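Local coordinates for Rho GTPase activating protein 15 (Homo sapiens, PDB 3BYI) that activates the GTPase activity of Rho-type GTPases such as RAC1, converting them to the inactive GDP-bound state, through the RhoGAP domain that makes up this chain, at residues A[97-100]-A[101-105]; A[189-192]-A[193-197]. All blocks are in the same frame, centred on the assembly; numbering follows the deposited sequence.

Contact 1. Residues A[97-100]-A[101-105]; sequences KMFF and RELPE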
# COMPACT_ATOMS: atom_id res chain seq x y z
N LYS A 97 5.57 -0.08 -0.76
CA LYS A 97 5.08 -1.37 -0.29
C LYS A 97 5.53 -1.67 1.13
O LYS A 97 4.76 -2.22 1.91
CB LYS A 97 5.53 -2.49 -1.23
CG LYS A 97 4.82 -2.51 -2.59
CD LYS A 97 5.24 -3.73 -3.41
CE LYS A 97 6.72 -3.71 -3.80
NZ LYS A 97 7.03 -4.89 -4.62
N MET A 98 6.78 -1.33 1.43
CA MET A 98 7.33 -1.49 2.78
C MET A 98 6.55 -0.68 3.81
O MET A 98 6.38 -1.13 4.95
CB MET A 98 8.82 -1.06 2.82
CG MET A 98 9.45 -1.22 4.17
SD MET A 98 11.22 -0.87 4.27
CE MET A 98 11.83 -2.41 3.54
N PHE A 99 6.10 0.51 3.43
CA PHE A 99 5.26 1.35 4.28
C PHE A 99 4.00 0.59 4.63
O PHE A 99 3.66 0.45 5.80
CB PHE A 99 4.95 2.70 3.61
CG PHE A 99 3.95 3.54 4.38
CD1 PHE A 99 4.36 4.31 5.47
CD2 PHE A 99 2.60 3.55 4.02
CE1 PHE A 99 3.47 5.05 6.16
CE2 PHE A 99 1.67 4.29 4.74
CZ PHE A 99 2.09 5.06 5.78
N PHE A 100 3.32 0.06 3.63
CA PHE A 100 2.09 -0.68 3.88
C PHE A 100 2.30 -1.97 4.68
O PHE A 100 1.49 -2.34 5.54
CB PHE A 100 1.35 -0.95 2.59
CG PHE A 100 0.68 0.26 2.03
CD1 PHE A 100 1.18 0.89 0.89
CD2 PHE A 100 -0.43 0.80 2.66
CE1 PHE A 100 0.57 2.03 0.40
CE2 PHE A 100 -1.07 1.90 2.16
CZ PHE A 100 -0.57 2.53 1.03
N ARG A 101 3.43 -2.64 4.42
CA ARG A 101 3.78 -3.87 5.15
C ARG A 101 4.13 -3.59 6.61
O ARG A 101 3.92 -4.44 7.45
CB ARG A 101 4.94 -4.64 4.48
CG ARG A 101 4.53 -5.45 3.24
CD ARG A 101 5.74 -5.82 2.33
NE ARG A 101 5.28 -6.28 1.01
CZ ARG A 101 6.00 -6.28 -0.12
NH1 ARG A 101 7.26 -5.87 -0.15
NH2 ARG A 101 5.45 -6.71 -1.25
N GLU A 102 4.65 -2.40 6.90
CA GLU A 102 5.12 -2.07 8.26
C GLU A 102 4.03 -1.41 9.11
O GLU A 102 4.23 -1.24 10.27
CB GLU A 102 6.42 -1.22 8.20
CG GLU A 102 7.23 -1.31 9.47
CD GLU A 102 8.60 -0.71 9.36
OE1 GLU A 102 9.12 -0.58 8.24
OE2 GLU A 102 9.15 -0.34 10.42
N LEU A 103 2.87 -1.06 8.53
CA LEU A 103 1.75 -0.55 9.31
C LEU A 103 1.48 -1.56 10.38
O LEU A 103 1.54 -2.72 10.09
CB LEU A 103 0.54 -0.39 8.41
CG LEU A 103 0.59 0.78 7.42
CD1 LEU A 103 -0.64 0.82 6.55
CD2 LEU A 103 0.72 2.04 8.17
N PRO A 104 1.23 -1.15 11.64
CA PRO A 104 0.89 -2.18 12.63
C PRO A 104 -0.39 -2.96 12.34
O PRO A 104 -0.56 -4.07 12.83
CB PRO A 104 0.75 -1.39 13.95
CG PRO A 104 0.53 -0.00 13.54
CD PRO A 104 1.25 0.19 12.23
N GLU A 105 -1.33 -2.33 11.64
CA GLU A 105 -2.55 -2.98 11.20
C GLU A 105 -2.54 -2.77 9.69
O GLU A 105 -2.10 -1.71 9.21
CB GLU A 105 -3.79 -2.36 11.86
CG GLU A 105 -5.08 -3.14 11.59
CD GLU A 105 -6.35 -2.44 12.09
OE1 GLU A 105 -6.36 -1.20 12.32
OE2 GLU A 105 -7.37 -3.16 12.25
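Near the C-terminal end of helix 89-102 in the RhoGAP domain, K97 meets R101, and L103 meets F99 and F100. K97 and R101 lie side by side and point the same way. The guanidinium of R101 spreads flat over K97, with K97 CB over the centre of one face, 3.9 Å above the plane. R101 NH2 lies 3.7 Å from K97 CD. The R101 chain runs extended from CG to NE, which carries the group back along the helix. K97 NZ and R101 NH2 are like charges 4.1 Å apart. Each has a partner elsewhere: K97 NZ hydrogen-bonds to Y57 O, and R101 NH2 makes a weak hydrogen bond to T178 OG1.

L103 splits its two methyls between the phenylalanines. L103 CD2 lies over one face of the F99 ring, 4.1 Å from F99 CZ. L103 CD1 approaches F100 CD2 obliquely at 3.9 Å. E102 N bonds to M98 O at 2.9 Å, with a bent N-H...O angle of 132°. F99 O receives two weak bonds, from E102 N and L103 N.

R58, the predicted arginine finger, has its side chain about 6 Å from that of K97, so this part of the helix borders the likely catalytic region. M98 packs on helix 63-74, and E102 forms a salt bridge with R70 of that helix. F99 and F100 both touch V39 of helix 37-49, while K97 and F100 rest on helix 168-180.

Contact 2. Residues A[189-192]-A[193-197]; sequences MAIH and MVYQN
M193 reaches back along the first turns of helix 189-205 and curls over segment 189-192. Its CB sits 3.4 Å from M189 O, and CG comes closer to the same oxygen, at 3.2 Å. SD stands 3.9 Å from M189 O. The chain bends at its last torsion (chi3 -77°), and this turns CE back onto the helix. CE comes within 3.1 Å of M189 O and 3.5 Å of M189 CG, and also nears A190 N. The two methionine side chains cross at an angle. M189 O accepts the bond from M193 N at 2.8 Å, so the thioether chain lies alongside a carbonyl already used by the helix.

Two residues further on, I191 and Y195 run side by side. I191 CG2 makes a CH-pi contact over one face of the Y195 ring, 3.7 Å from its centroid and 26° off the ring normal. With CG2 anti to the backbone N, the methyl is carried towards that ring. H192 approaches the ring obliquely, its CD2 3.8 Å from Y195 CD2. Y195 also touches F113 and V117 of helix 110-120.

Q196 is buried against P177 and L180 of helix 168-180, and its amide bonds to E183 OE1 and A182 N. Backbone bonds from i+4 to i and side-chain contacts three and four residues apart mark a regular alpha-helix, here the surface start of helix 189-205 of the RhoGAP fold.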
# COMPACT_ATOMS: atom_id res chain seq x y z
N MET A 189 -4.38 -21.33 4.52
CA MET A 189 -3.48 -20.28 4.06
C MET A 189 -3.56 -20.07 2.57
O MET A 189 -3.62 -18.94 2.10
CB MET A 189 -2.02 -20.60 4.43
CG MET A 189 -1.10 -19.39 4.21
SD MET A 189 0.52 -19.49 4.96
CE MET A 189 0.08 -19.98 6.66
N ALA A 190 -3.50 -21.18 1.84
CA ALA A 190 -3.80 -21.22 0.42
C ALA A 190 -5.10 -20.47 0.14
O ALA A 190 -5.16 -19.60 -0.73
CB ALA A 190 -3.91 -22.67 -0.02
N ILE A 191 -6.15 -20.83 0.88
CA ILE A 191 -7.45 -20.16 0.74
C ILE A 191 -7.37 -18.67 1.07
O ILE A 191 -7.84 -17.84 0.31
CB ILE A 191 -8.55 -20.91 1.54
CG1 ILE A 191 -8.78 -22.30 0.93
CG2 ILE A 191 -9.84 -20.12 1.56
CD1 ILE A 191 -9.91 -23.11 1.59
N HIS A 192 -6.74 -18.31 2.18
CA HIS A 192 -6.66 -16.89 2.56
C HIS A 192 -5.88 -16.05 1.52
O HIS A 192 -6.16 -14.87 1.28
CB HIS A 192 -6.10 -16.71 3.98
CG HIS A 192 -7.08 -17.05 5.07
ND1 HIS A 192 -6.74 -17.06 6.41
CD2 HIS A 192 -8.39 -17.40 5.02
CE1 HIS A 192 -7.80 -17.39 7.13
NE2 HIS A 192 -8.81 -17.61 6.31
N MET A 193 -4.88 -16.69 0.91
CA MET A 193 -4.12 -16.04 -0.15
C MET A 193 -4.98 -15.76 -1.40
O MET A 193 -4.90 -14.69 -2.01
CB MET A 193 -2.88 -16.88 -0.49
CG MET A 193 -1.79 -16.83 0.62
SD MET A 193 -0.34 -17.88 0.31
CE MET A 193 -0.91 -19.53 0.69
N VAL A 194 -5.81 -16.69 -1.79
CA VAL A 194 -6.76 -16.43 -2.88
C VAL A 194 -7.76 -15.34 -2.50
O VAL A 194 -8.09 -14.49 -3.32
CB VAL A 194 -7.50 -17.72 -3.32
CG1 VAL A 194 -8.40 -17.47 -4.56
CG2 VAL A 194 -6.45 -18.79 -3.65
N TYR A 195 -8.26 -15.37 -1.28
CA TYR A 195 -9.24 -14.40 -0.83
C TYR A 195 -8.71 -12.98 -1.00
O TYR A 195 -9.38 -12.11 -1.54
CB TYR A 195 -9.57 -14.57 0.64
CG TYR A 195 -10.48 -15.71 1.01
CD1 TYR A 195 -11.18 -16.44 0.06
CD2 TYR A 195 -10.67 -16.00 2.36
CE1 TYR A 195 -12.03 -17.48 0.46
CE2 TYR A 195 -11.51 -17.03 2.76
CZ TYR A 195 -12.19 -17.76 1.82
OH TYR A 195 -13.02 -18.76 2.26
N GLN A 196 -7.51 -12.74 -0.49
CA GLN A 196 -6.98 -11.41 -0.50
C GLN A 196 -6.59 -10.91 -1.89
O GLN A 196 -6.82 -9.75 -2.22
CB GLN A 196 -5.82 -11.31 0.46
CG GLN A 196 -4.58 -12.06 0.08
CD GLN A 196 -3.62 -12.08 1.24
OE1 GLN A 196 -3.85 -11.43 2.25
NE2 GLN A 196 -2.53 -12.81 1.10
N ASN A 197 -6.03 -11.79 -2.72
CA ASN A 197 -5.73 -11.43 -4.10
C ASN A 197 -7.01 -11.13 -4.92
O ASN A 197 -7.03 -10.22 -5.75
CB ASN A 197 -4.95 -12.55 -4.77
CG ASN A 197 -3.57 -12.68 -4.19
OD1 ASN A 197 -3.27 -12.06 -3.19
ND2 ASN A 197 -2.72 -13.50 -4.79

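Contact 1 lies near the C-terminal end of its helix and contact 2 opens one. Their centres are 19 Å apart, and their nearest atoms about 10 Å, so they do not touch. Contact 1 is the more buried, about 7 Å from the centre of the chain, against 18 Å for contact 2. Its side chains meet three neighbouring helices, the phenylalanines two of them, and K97 lies near the predicted arginine finger. Contact 2 is a surface contact away from that site and relies on methionine, isoleucine and tyrosine. Both border helix 168-180, contact 2 through Q196 and N197.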